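PDB 6F3H: exoribonuclease II, mitochondrial from Candida glabrata, which probably degrades RNA from its 3' end as a metal-dependent exoribonuclease, serving as the nuclease component of the mitochondrial RNA degradosome. Local coordinates for residues 430-435 with 711-716; 510-515 with 620-625. The protein carries 1 engineered substitution. One frame throughout, in Å; residues are numbered along the deposited sequence.

Helix 703-716 supplies one side of contact 1 and packs against both segments of contact 2; the centres of the two contacts lie about 16 Å apart. In contact 1 it meets the loop after strand 421-429. From the same helix segment, 711-716, Leu-712 CD2 lies 3.8 Å from Phe-623 CE1, Phe-715 CE2 is 3.9 Å from Phe-622 CZ, and Leu-716 CD1 is 3.9 Å from Val-514 CG1. A polar contact and an apolar one thus meet around one helix of the RNB domain. Both lie away from the magnesium site of Asp-401 and Asp-410; their nearest atoms are about 11 Å (contact 1) and 12 Å (contact 2) from the bound nucleic acid.

Contact 1 (430-435 with 711-716); sequences DPAGLF and QLHRFL
His-713 NE2 donates a hydrogen bond to Asp-430 OD1 at 2.5 Å, with an N-H...O angle of 154°. This histidine-carboxylate pair lies within the RNB domain, joining helix 703-716 to the loop that leaves strand 421-429. The two side chains approach from opposite directions, and their flat groups are nearly coplanar, the planes 21° apart. OD1 is met on its syn side, somewhat out of the carboxylate plane, yet stays close to the plane of the imidazole, so the acid sits at the ring edge. With CG anti to the backbone N of Asp-430 (chi1 176°), the carboxylate swings out of the chain toward the helix. Its other oxygen, OD2, has a long, weak ion pair with Arg-389, which could help to keep the acid charged.

Just downstream the chain curls into a 3-10 turn, with Gly-433 N bonded to Asp-430 O, and this turn brings further atoms to the imidazole. The carbonyl carbon of Ala-432 lies over one face of the ring, and Ala-432 CB comes within 3.8 Å of His-713 NE2. Gly-433 CA approaches obliquely, 3.5 Å from His-713 CE1.

Contact 2 (510-515 with 620-625); sequences DTFQVR and AAFFQE
Phe-622 leaves helix 603-625 toward Phe-512 and Val-514 of strand 505-519, and its atoms meet the two residues in turn. Phe-622 CB is already 4.1 Å from Phe-512 CE2. CG draws slightly nearer to the same carbon, and Phe-622 CD1 makes the closest approach, 3.5 Å from Phe-512 CE2, with Phe-512 CD2 a little farther off at 4.0 Å. Beyond this point the ring passes from one partner to the other: CE1 is about equally far from Phe-512 CE2 and from Val-514 CG2. At the tip, Phe-622 CZ lies 3.9 Å from Val-514 CG2, and CE2 of the same ring is only slightly farther from that methyl.

The two phenylalanines form an offset edge-to-face pair, the edge of Phe-512 turned toward the face of Phe-622. Their centroids are 5.6 Å apart and the planes stand at 60°. Through this pair helix 603-625 of the RNB domain packs on the mixed sheet in which strand 505-519 runs antiparallel to strand 488-499. Phe-493 of that neighbouring strand touches both Phe-512 and Val-514, so the patch continues across the sheet.

Val-514 adds a CH-pi contact. Its CG1 is anti to the backbone N (chi1 -172°), which leaves CG2, beside that N, to cover the aromatic ring of Phe-622. Val-514 CG2 lies 4.0 Å from the centroid of the Phe-622 ring, 16° off the normal and shifted toward the CZ rim.

Contact 1 (430-435 with 711-716)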
ATOM      1  N   ASP A 430      12.902 -20.213  -3.317  1.00 61.54           N
ATOM      2  CA  ASP A 430      12.310 -20.453  -4.627  1.00 68.81           C
ATOM      3  C   ASP A 430      10.896 -20.972  -4.451  1.00 71.15           C
ATOM      4  O   ASP A 430      10.609 -22.156  -4.673  1.00 75.74           O
ATOM      5  CB  ASP A 430      13.136 -21.416  -5.469  1.00 74.64           C
ATOM      6  CG  ASP A 430      12.463 -21.728  -6.766  1.00 80.23           C
ATOM      7  OD1 ASP A 430      11.984 -20.766  -7.407  1.00 84.37           O
ATOM      8  OD2 ASP A 430      12.399 -22.918  -7.133  1.00 81.46           O
ATOM      9  N   PRO A 431       9.978 -20.103  -4.064  1.00 65.88           N
ATOM     10  CA  PRO A 431       8.598 -20.548  -3.968  1.00 63.65           C
ATOM     11  C   PRO A 431       7.997 -20.794  -5.339  1.00 64.76           C
ATOM     12  O   PRO A 431       7.089 -21.623  -5.467  1.00 63.21           O
ATOM     13  CB  PRO A 431       7.923 -19.413  -3.197  1.00 59.72           C
ATOM     14  CG  PRO A 431       8.712 -18.214  -3.562  1.00 64.16           C
ATOM     15  CD  PRO A 431      10.115 -18.656  -3.859  1.00 65.17           C
ATOM     16  N   ALA A 432       8.506 -20.129  -6.379  1.00 63.45           N
ATOM     17  CA  ALA A 432       7.993 -20.379  -7.722  1.00 58.24           C
ATOM     18  C   ALA A 432       8.071 -21.861  -8.084  1.00 61.38           C
ATOM     19  O   ALA A 432       7.264 -22.350  -8.879  1.00 65.13           O
ATOM     20  CB  ALA A 432       8.754 -19.523  -8.734  1.00 54.03           C
ATOM     21  N   GLY A 433       9.020 -22.595  -7.498  1.00 58.95           N
ATOM     22  CA  GLY A 433       9.197 -23.991  -7.854  1.00 55.82           C
ATOM     23  C   GLY A 433       8.071 -24.917  -7.438  1.00 58.10           C
ATOM     24  O   GLY A 433       7.869 -25.955  -8.066  1.00 63.11           O
ATOM     25  N   LEU A 434       7.318 -24.571  -6.396  1.00 58.04           N
ATOM     26  CA  LEU A 434       6.347 -25.534  -5.873  1.00 62.23           C
ATOM     27  C   LEU A 434       5.096 -25.666  -6.735  1.00 61.06           C
ATOM     28  O   LEU A 434       4.192 -26.438  -6.379  1.00 59.07           O
ATOM     29  CB  LEU A 434       5.974 -25.190  -4.426  1.00 61.95           C
ATOM     30  CG  LEU A 434       7.191 -25.058  -3.499  1.00 63.45           C
ATOM     31  CD1 LEU A 434       7.541 -23.642  -3.336  1.00 65.68           C
ATOM     32  CD2 LEU A 434       6.991 -25.641  -2.114  1.00 64.31           C
ATOM     33  N   PHE A 435       5.047 -24.974  -7.873  1.00 62.79           N
ATOM     34  CA  PHE A 435       3.870 -24.916  -8.713  1.00 70.47           C
ATOM     35  C   PHE A 435       4.139 -25.433 -10.121  1.00 72.49           C
ATOM     36  O   PHE A 435       5.128 -25.037 -10.750  1.00 71.46           O
ATOM     37  CB  PHE A 435       3.362 -23.478  -8.818  1.00 72.74           C
ATOM     38  CG  PHE A 435       2.965 -22.895  -7.508  1.00 76.24           C
ATOM     39  CD1 PHE A 435       1.839 -23.351  -6.843  1.00 80.05           C
ATOM     40  CD2 PHE A 435       3.696 -21.876  -6.943  1.00 72.77           C
ATOM     41  CE1 PHE A 435       1.464 -22.810  -5.627  1.00 75.11           C
ATOM     42  CE2 PHE A 435       3.318 -21.332  -5.724  1.00 69.72           C
ATOM     43  CZ  PHE A 435       2.208 -21.802  -5.068  1.00 68.39           C
ATOM     44  N   GLN A 711       8.857 -16.129 -14.325  1.00 44.84           N
ATOM     45  CA  GLN A 711       9.465 -15.818 -15.601  1.00 46.42           C
ATOM     46  C   GLN A 711      10.868 -16.379 -15.665  1.00 52.65           C
ATOM     47  O   GLN A 711      11.311 -16.836 -16.726  1.00 58.07           O
ATOM     48  CB  GLN A 711       9.480 -14.305 -15.815  1.00 49.23           C
ATOM     49  CG  GLN A 711       8.093 -13.690 -15.946  1.00 46.34           C
ATOM     50  CD  GLN A 711       7.377 -14.111 -17.221  1.00 48.11           C
ATOM     51  OE1 GLN A 711       7.347 -13.360 -18.189  1.00 48.22           O
ATOM     52  NE2 GLN A 711       6.827 -15.331 -17.236  1.00 38.01           N
ATOM     53  N   LEU A 712      11.562 -16.396 -14.531  1.00 52.62           N
ATOM     54  CA  LEU A 712      12.911 -16.928 -14.520  1.00 51.68           C
ATOM     55  C   LEU A 712      12.903 -18.431 -14.721  1.00 54.10           C
ATOM     56  O   LEU A 712      13.594 -18.944 -15.606  1.00 58.71           O
ATOM     57  CB  LEU A 712      13.608 -16.542 -13.223  1.00 45.39           C
ATOM     58  CG  LEU A 712      14.027 -15.079 -13.276  1.00 43.27           C
ATOM     59  CD1 LEU A 712      14.751 -14.645 -12.030  1.00 39.10           C
ATOM     60  CD2 LEU A 712      14.889 -14.862 -14.480  1.00 38.81           C
ATOM     61  N   HIS A 713      12.072 -19.148 -13.968  1.00 48.22           N
ATOM     62  CA  HIS A 713      11.983 -20.584 -14.169  1.00 49.56           C
ATOM     63  C   HIS A 713      11.781 -20.920 -15.631  1.00 56.91           C
ATOM     64  O   HIS A 713      12.466 -21.782 -16.186  1.00 61.15           O
ATOM     65  CB  HIS A 713      10.831 -21.149 -13.371  1.00 57.26           C
ATOM     66  CG  HIS A 713      11.188 -21.435 -11.964  1.00 66.20           C
ATOM     67  ND1 HIS A 713      11.104 -22.698 -11.422  1.00 68.79           N
ATOM     68  CD2 HIS A 713      11.638 -20.626 -10.980  1.00 68.42           C
ATOM     69  CE1 HIS A 713      11.484 -22.656 -10.160  1.00 67.89           C
ATOM     70  NE2 HIS A 713      11.813 -21.411  -9.867  1.00 69.16           N
ATOM     71  N   ARG A 714      10.864 -20.223 -16.286  1.00 60.19           N
ATOM     72  CA  ARG A 714      10.615 -20.520 -17.685  1.00 63.75           C
ATOM     73  C   ARG A 714      11.851 -20.257 -18.511  1.00 61.82           C
ATOM     74  O   ARG A 714      12.283 -21.102 -19.298  1.00 66.04           O
ATOM     75  CB  ARG A 714       9.452 -19.675 -18.195  1.00 70.09           C
ATOM     76  CG  ARG A 714       8.151 -20.064 -17.579  1.00 75.06           C
ATOM     77  CD  ARG A 714       7.961 -21.546 -17.796  1.00 80.72           C
ATOM     78  NE  ARG A 714       6.581 -21.935 -17.592  1.00 85.46           N
ATOM     79  CZ  ARG A 714       5.630 -21.735 -18.495  1.00 86.84           C
ATOM     80  NH1 ARG A 714       4.388 -22.117 -18.249  1.00 88.57           N
ATOM     81  NH2 ARG A 714       5.925 -21.144 -19.643  1.00 85.78           N
ATOM     82  N   PHE A 715      12.475 -19.118 -18.282  1.00 60.26           N
ATOM     83  CA  PHE A 715      13.580 -18.687 -19.119  1.00 59.61           C
ATOM     84  C   PHE A 715      14.795 -19.573 -18.940  1.00 59.87           C
ATOM     85  O   PHE A 715      15.425 -20.004 -19.914  1.00 65.32           O
ATOM     86  CB  PHE A 715      13.933 -17.266 -18.761  1.00 61.83           C
ATOM     87  CG  PHE A 715      15.092 -16.752 -19.493  1.00 67.10           C
ATOM     88  CD1 PHE A 715      14.992 -16.437 -20.834  1.00 73.06           C
ATOM     89  CD2 PHE A 715      16.290 -16.574 -18.845  1.00 68.54           C
ATOM     90  CE1 PHE A 715      16.073 -15.939 -21.518  1.00 77.12           C
ATOM     91  CE2 PHE A 715      17.368 -16.078 -19.516  1.00 73.80           C
ATOM     92  CZ  PHE A 715      17.267 -15.756 -20.854  1.00 77.14           C
ATOM     93  N   LEU A 716      15.168 -19.810 -17.697  1.00 56.64           N
ATOM     94  CA  LEU A 716      16.361 -20.590 -17.442  1.00 62.75           C
ATOM     95  C   LEU A 716      16.236 -22.001 -18.004  1.00 71.81           C
ATOM     96  O   LEU A 716      17.230 -22.564 -18.471  1.00 76.00           O
ATOM     97  CB  LEU A 716      16.632 -20.615 -15.946  1.00 60.79           C
ATOM     98  CG  LEU A 716      16.796 -19.224 -15.322  1.00 54.88           C
ATOM     99  CD1 LEU A 716      17.152 -19.352 -13.840  1.00 53.41           C
ATOM    100  CD2 LEU A 716      17.791 -18.330 -16.069  1.00 45.80           C
TER

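Contact 2 (510-515 with 620-625)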
ATOM      1  N   ASP A 510      29.469  -8.807 -16.360  1.00 82.68           N
ATOM      2  CA  ASP A 510      29.727 -10.027 -17.096  1.00 89.16           C
ATOM      3  C   ASP A 510      29.873 -11.221 -16.147  1.00 83.55           C
ATOM      4  O   ASP A 510      29.624 -12.357 -16.559  1.00 81.94           O
ATOM      5  CB  ASP A 510      30.970  -9.799 -17.962  1.00106.16           C
ATOM      6  CG  ASP A 510      31.177 -10.869 -19.012  1.00121.04           C
ATOM      7  OD1 ASP A 510      31.137 -12.068 -18.673  1.00126.95           O
ATOM      8  OD2 ASP A 510      31.394 -10.503 -20.187  1.00126.78           O
ATOM      9  N   THR A 511      30.218 -10.990 -14.870  1.00 80.77           N
ATOM     10  CA  THR A 511      30.158 -12.060 -13.869  1.00 74.95           C
ATOM     11  C   THR A 511      28.736 -12.513 -13.587  1.00 74.68           C
ATOM     12  O   THR A 511      28.512 -13.657 -13.168  1.00 74.79           O
ATOM     13  CB  THR A 511      30.739 -11.622 -12.533  1.00 72.51           C
ATOM     14  OG1 THR A 511      31.942 -10.885 -12.730  1.00 77.52           O
ATOM     15  CG2 THR A 511      31.026 -12.840 -11.712  1.00 72.10           C
ATOM     16  N   PHE A 512      27.780 -11.612 -13.757  1.00 72.17           N
ATOM     17  CA  PHE A 512      26.445 -11.828 -13.238  1.00 68.53           C
ATOM     18  C   PHE A 512      25.845 -13.094 -13.801  1.00 64.22           C
ATOM     19  O   PHE A 512      25.859 -13.323 -15.011  1.00 69.76           O
ATOM     20  CB  PHE A 512      25.546 -10.641 -13.571  1.00 74.04           C
ATOM     21  CG  PHE A 512      24.120 -10.820 -13.122  1.00 81.72           C
ATOM     22  CD1 PHE A 512      23.740 -10.526 -11.822  1.00 85.49           C
ATOM     23  CD2 PHE A 512      23.159 -11.303 -13.996  1.00 83.57           C
ATOM     24  CE1 PHE A 512      22.415 -10.699 -11.403  1.00 83.91           C
ATOM     25  CE2 PHE A 512      21.844 -11.475 -13.582  1.00 83.86           C
ATOM     26  CZ  PHE A 512      21.471 -11.173 -12.283  1.00 81.43           C
ATOM     27  N   GLN A 513      25.251 -13.879 -12.926  1.00 61.00           N
ATOM     28  CA  GLN A 513      24.749 -15.167 -13.339  1.00 64.67           C
ATOM     29  C   GLN A 513      23.525 -15.512 -12.507  1.00 60.12           C
ATOM     30  O   GLN A 513      23.460 -15.177 -11.322  1.00 57.72           O
ATOM     31  CB  GLN A 513      25.842 -16.203 -13.160  1.00 70.64           C
ATOM     32  CG  GLN A 513      25.621 -17.470 -13.885  1.00 76.87           C
ATOM     33  CD  GLN A 513      26.454 -18.552 -13.292  1.00 83.33           C
ATOM     34  OE1 GLN A 513      26.171 -19.728 -13.466  1.00 90.92           O
ATOM     35  NE2 GLN A 513      27.483 -18.163 -12.548  1.00 89.42           N
ATOM     36  N   VAL A 514      22.552 -16.170 -13.127  1.00 40.31           N
ATOM     37  CA  VAL A 514      21.363 -16.616 -12.420  1.00 40.27           C
ATOM     38  C   VAL A 514      21.298 -18.126 -12.561  1.00 52.52           C
ATOM     39  O   VAL A 514      21.422 -18.646 -13.676  1.00 57.15           O
ATOM     40  CB  VAL A 514      20.084 -15.955 -12.975  1.00 54.87           C
ATOM     41  CG1 VAL A 514      18.863 -16.280 -12.101  1.00 55.50           C
ATOM     42  CG2 VAL A 514      20.231 -14.451 -13.119  1.00 49.47           C
ATOM     43  N   ARG A 515      21.124 -18.828 -11.436  1.00 50.85           N
ATOM     44  CA  ARG A 515      21.072 -20.286 -11.410  1.00 51.23           C
ATOM     45  C   ARG A 515      20.077 -20.771 -10.380  1.00 55.68           C
ATOM     46  O   ARG A 515      19.877 -20.131  -9.346  1.00 62.87           O
ATOM     47  CB  ARG A 515      22.384 -20.947 -11.021  1.00 50.74           C
ATOM     48  CG  ARG A 515      23.459 -20.915 -12.023  1.00 56.26           C
ATOM     49  CD  ARG A 515      24.727 -21.472 -11.392  1.00 62.34           C
ATOM     50  NE  ARG A 515      25.589 -20.398 -10.934  1.00 64.73           N
ATOM     51  CZ  ARG A 515      26.597 -20.554 -10.093  1.00 68.99           C
ATOM     52  NH1 ARG A 515      26.884 -21.749  -9.608  1.00 66.76           N
ATOM     53  NH2 ARG A 515      27.322 -19.507  -9.745  1.00 75.77           N
ATOM     54  N   ALA A 620      16.809  -5.973 -13.101  1.00 49.19           N
ATOM     55  CA  ALA A 620      16.303  -5.010 -14.057  1.00 54.63           C
ATOM     56  C   ALA A 620      17.074  -5.132 -15.359  1.00 63.16           C
ATOM     57  O   ALA A 620      16.493  -5.377 -16.424  1.00 66.65           O
ATOM     58  CB  ALA A 620      16.418  -3.598 -13.487  1.00 63.93           C
ATOM     59  N   ALA A 621      18.404  -5.019 -15.271  1.00 62.24           N
ATOM     60  CA  ALA A 621      19.241  -5.117 -16.458  1.00 49.62           C
ATOM     61  C   ALA A 621      18.998  -6.429 -17.178  1.00 48.04           C
ATOM     62  O   ALA A 621      18.832  -6.466 -18.404  1.00 49.17           O
ATOM     63  CB  ALA A 621      20.705  -4.986 -16.062  1.00 39.18           C
ATOM     64  N   PHE A 622      18.917  -7.505 -16.415  1.00 44.63           N
ATOM     65  CA  PHE A 622      18.798  -8.834 -16.987  1.00 49.91           C
ATOM     66  C   PHE A 622      17.493  -8.988 -17.755  1.00 54.70           C
ATOM     67  O   PHE A 622      17.488  -9.438 -18.907  1.00 59.34           O
ATOM     68  CB  PHE A 622      18.907  -9.829 -15.843  1.00 52.79           C
ATOM     69  CG  PHE A 622      19.003 -11.254 -16.254  1.00 56.00           C
ATOM     70  CD1 PHE A 622      20.200 -11.783 -16.699  1.00 61.61           C
ATOM     71  CD2 PHE A 622      17.925 -12.103 -16.078  1.00 55.37           C
ATOM     72  CE1 PHE A 622      20.300 -13.126 -17.019  1.00 61.59           C
ATOM     73  CE2 PHE A 622      18.014 -13.440 -16.401  1.00 58.32           C
ATOM     74  CZ  PHE A 622      19.200 -13.955 -16.867  1.00 60.27           C
ATOM     75  N   PHE A 623      16.380  -8.568 -17.154  1.00 54.10           N
ATOM     76  CA  PHE A 623      15.085  -8.726 -17.807  1.00 49.10           C
ATOM     77  C   PHE A 623      15.018  -7.908 -19.084  1.00 48.24           C
ATOM     78  O   PHE A 623      14.408  -8.327 -20.077  1.00 51.69           O
ATOM     79  CB  PHE A 623      13.967  -8.321 -16.849  1.00 43.37           C
ATOM     80  CG  PHE A 623      13.400  -9.462 -16.078  1.00 41.03           C
ATOM     81  CD1 PHE A 623      14.185 -10.173 -15.208  1.00 40.44           C
ATOM     82  CD2 PHE A 623      12.080  -9.813 -16.208  1.00 47.83           C
ATOM     83  CE1 PHE A 623      13.670 -11.227 -14.494  1.00 43.79           C
ATOM     84  CE2 PHE A 623      11.555 -10.870 -15.485  1.00 51.96           C
ATOM     85  CZ  PHE A 623      12.354 -11.576 -14.625  1.00 46.18           C
ATOM     86  N   GLN A 624      15.625  -6.730 -19.071  1.00 44.52           N
ATOM     87  CA  GLN A 624      15.578  -5.869 -20.238  1.00 53.55           C
ATOM     88  C   GLN A 624      16.432  -6.429 -21.371  1.00 62.82           C
ATOM     89  O   GLN A 624      15.979  -6.514 -22.521  1.00 64.99           O
ATOM     90  CB  GLN A 624      16.052  -4.483 -19.844  1.00 52.72           C
ATOM     91  CG  GLN A 624      15.097  -3.744 -18.949  1.00 50.35           C
ATOM     92  CD  GLN A 624      15.693  -2.440 -18.459  1.00 54.06           C
ATOM     93  OE1 GLN A 624      15.433  -1.378 -19.028  1.00 58.14           O
ATOM     94  NE2 GLN A 624      16.513  -2.512 -17.411  1.00 52.76           N
ATOM     95  N   GLU A 625      17.681  -6.811 -21.059  1.00 65.79           N
ATOM     96  CA  GLU A 625      18.593  -7.305 -22.085  1.00 61.27           C
ATOM     97  C   GLU A 625      18.030  -8.548 -22.737  1.00 61.86           C
ATOM     98  O   GLU A 625      18.077  -8.687 -23.962  1.00 75.13           O
ATOM     99  CB  GLU A 625      19.974  -7.600 -21.496  1.00 57.02           C
TER